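Local coordinates for protein DspB (Aggregatibacter actinomycetemcomitans, PDB 1YHT) that probably hydrolyses the N-acetylglucosamine polysaccharide of biofilms as a family 20 beta-hexosaminidase, releasing attached bacterial cells, at residues 238-243 with 251-256. Sequence-based numbering, arbitrary orientation.
Sequences SYDGDT and ERRDMR
D240 is gripped twice by arginines of the 251-256 segment, once through its side chain and once through its backbone. In the salt bridge, R253 comes side-on with NE and NH2, both to the single oxygen OD2; NE lies 2.9 Å from D240 OD2. The carboxylate and guanidinium planes stand 66° apart, with both nitrogens on the same face of the carboxylate. R253 NH2 also pairs with D308, so this arginine bridges two acids and probably favours the charged form of both carboxylates. R252 repeats the side-on grip on the peptide oxygen: its NH2 is 2.9 Å and its NE 3.1 Å from D240 O, both above the carbonyl plane. Bends at chi2 (-133°) and chi3 (-89°) fold the R252 chain back to that oxygen, and its NH2 also meets T243 CB.

Packing centres on Y239. R253 CG sits over one face of the Y239 ring in a CH-pi contact, 4.0 Å from its centroid, while R253 NH1 approaches Y239 CD1 at 3.3 Å. At the ring's far end a water links Y239 OH to R256 O, 2.6 Å from each. R256 runs extended alongside the loop, its CD 3.2 Å from Y239 O, an oxygen buried here with no hydrogen-bond partner in the model, and its guanidinium lies against that of R252. W307, beyond the two segments, also meets the Y239 ring, the two ring planes steeply inclined.

Within the loop, S238 OG donates to D242 OD1. Together these contacts fold the loop that follows strand 233-236 back onto helix 246-255, a beta-to-alpha connection of the TIM barrel that forms the family 20 catalytic domain.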
loop_
_atom_site.group_PDB
_atom_site.type_symbol
_atom_site.label_atom_id
_atom_site.label_comp_id
_atom_site.label_asym_id
_atom_site.label_seq_id
_atom_site.Cartn_x
_atom_site.Cartn_y
_atom_site.Cartn_z
ATOM N N SER A 238 12.228 1.100 -1.766
ATOM C CA SER A 238 13.457 1.881 -1.705
ATOM C C SER A 238 14.416 1.277 -0.668
ATOM O O SER A 238 13.986 0.834 0.412
ATOM C CB SER A 238 13.113 3.302 -1.299
ATOM O OG SER A 238 14.254 4.132 -1.351
ATOM N N TYR A 239 15.708 1.312 -0.980
ATOM C CA TYR A 239 16.758 0.942 -0.028
ATOM C C TYR A 239 16.809 1.889 1.162
ATOM O O TYR A 239 17.213 1.496 2.254
ATOM C CB TYR A 239 18.118 0.959 -0.751
ATOM C CG TYR A 239 19.214 -0.008 -0.308
ATOM C CD1 TYR A 239 20.363 -0.134 -1.086
ATOM C CD2 TYR A 239 19.148 -0.748 0.881
ATOM C CE1 TYR A 239 21.397 -0.977 -0.742
ATOM C CE2 TYR A 239 20.224 -1.596 1.256
ATOM C CZ TYR A 239 21.349 -1.684 0.423
ATOM O OH TYR A 239 22.406 -2.511 0.697
ATOM N N ASP A 240 16.423 3.141 0.968
ATOM C CA ASP A 240 16.688 4.170 1.976
ATOM C C ASP A 240 15.558 5.152 2.250
ATOM O O ASP A 240 15.760 6.229 2.869
ATOM C CB ASP A 240 17.981 4.907 1.586
ATOM C CG ASP A 240 17.922 5.513 0.175
ATOM O OD1 ASP A 240 16.792 5.760 -0.334
ATOM O OD2 ASP A 240 19.008 5.741 -0.403
ATOM N N GLY A 241 14.350 4.770 1.850
ATOM C CA GLY A 241 13.192 5.573 2.114
ATOM C C GLY A 241 13.150 6.829 1.290
ATOM O O GLY A 241 12.404 7.758 1.593
ATOM N N ASP A 242 13.967 6.855 0.249
ATOM C CA ASP A 242 14.118 8.021 -0.607
ATOM C C ASP A 242 14.442 9.269 0.191
ATOM O O ASP A 242 13.993 10.346 -0.152
ATOM C CB ASP A 242 12.848 8.262 -1.472
ATOM C CG ASP A 242 12.606 7.155 -2.463
ATOM O OD1 ASP A 242 13.529 6.318 -2.675
ATOM O OD2 ASP A 242 11.490 7.145 -3.038
ATOM N N THR A 243 15.244 9.118 1.236
ATOM C CA THR A 243 15.711 10.275 2.008
ATOM C C THR A 243 16.614 11.150 1.127
ATOM O O THR A 243 17.395 10.674 0.310
ATOM C CB THR A 243 16.444 9.867 3.344
ATOM O OG1 THR A 243 16.835 11.038 4.069
ATOM C CG2 THR A 243 17.675 9.053 3.061
ATOM N N GLU A 251 23.591 5.609 6.127
ATOM C CA GLU A 251 23.259 4.760 7.300
ATOM C C GLU A 251 22.239 3.682 6.942
ATOM O O GLU A 251 22.392 2.505 7.290
ATOM C CB GLU A 251 22.640 5.576 8.437
ATOM C CG GLU A 251 23.474 6.740 8.920
ATOM C CD GLU A 251 23.478 6.853 10.422
ATOM O OE1 GLU A 251 22.429 6.534 11.069
ATOM O OE2 GLU A 251 24.551 7.249 10.940
ATOM N N ARG A 252 21.165 4.093 6.274
ATOM C CA ARG A 252 20.096 3.126 5.949
ATOM C C ARG A 252 20.613 2.025 5.027
ATOM O O ARG A 252 20.314 0.850 5.215
ATOM C CB ARG A 252 18.825 3.819 5.434
ATOM C CG ARG A 252 18.452 4.971 6.333
ATOM C CD ARG A 252 17.074 5.106 6.770
ATOM N NE ARG A 252 16.290 5.890 5.857
ATOM C CZ ARG A 252 15.381 6.806 6.196
ATOM N NH1 ARG A 252 15.145 7.167 7.448
ATOM N NH2 ARG A 252 14.712 7.397 5.250
ATOM N N ARG A 253 21.450 2.387 4.070
ATOM C CA ARG A 253 21.988 1.388 3.146
ATOM C C ARG A 253 22.938 0.394 3.810
ATOM O O ARG A 253 23.099 -0.741 3.351
ATOM C CB ARG A 253 22.682 2.093 1.987
ATOM C CG ARG A 253 21.726 2.714 1.031
ATOM C CD ARG A 253 22.409 3.627 0.019
ATOM N NE ARG A 253 21.374 4.091 -0.902
ATOM C CZ ARG A 253 21.061 3.521 -2.060
ATOM N NH1 ARG A 253 21.757 2.511 -2.535
ATOM N NH2 ARG A 253 20.060 4.021 -2.770
ATOM N N ASP A 254 23.564 0.826 4.895
ATOM C CA ASP A 254 24.444 -0.038 5.669
ATOM C C ASP A 254 23.658 -0.886 6.645
ATOM O O ASP A 254 24.070 -1.960 7.011
ATOM C CB ASP A 254 25.434 0.815 6.454
ATOM C CG ASP A 254 26.516 -0.022 7.092
ATOM O OD1 ASP A 254 27.174 -0.801 6.351
ATOM O OD2 ASP A 254 26.655 0.067 8.336
ATOM N N MET A 255 22.523 -0.379 7.087
ATOM C CA MET A 255 21.753 -1.066 8.107
ATOM C C MET A 255 20.681 -1.967 7.506
ATOM O O MET A 255 20.427 -3.038 7.985
ATOM C CB MET A 255 21.048 -0.031 8.946
ATOM C CG MET A 255 21.771 0.439 10.165
ATOM S SD MET A 255 20.774 1.740 10.952
ATOM C CE MET A 255 19.084 1.099 10.993
ATOM N N ARG A 256 19.992 -1.469 6.488
ATOM C CA ARG A 256 18.868 -2.192 5.918
ATOM C C ARG A 256 19.323 -3.342 5.031
ATOM O O ARG A 256 20.437 -3.345 4.506
ATOM C CB ARG A 256 17.999 -1.243 5.117
ATOM C CG ARG A 256 17.315 -0.229 5.986
ATOM C CD ARG A 256 16.329 0.588 5.216
ATOM N NE ARG A 256 15.662 1.563 6.061
ATOM C CZ ARG A 256 14.651 2.333 5.675
ATOM N NH1 ARG A 256 14.168 2.249 4.444
ATOM N NH2 ARG A 256 14.123 3.201 6.523
HETATM O O HOH W 1 22.277 -4.099 2.772
#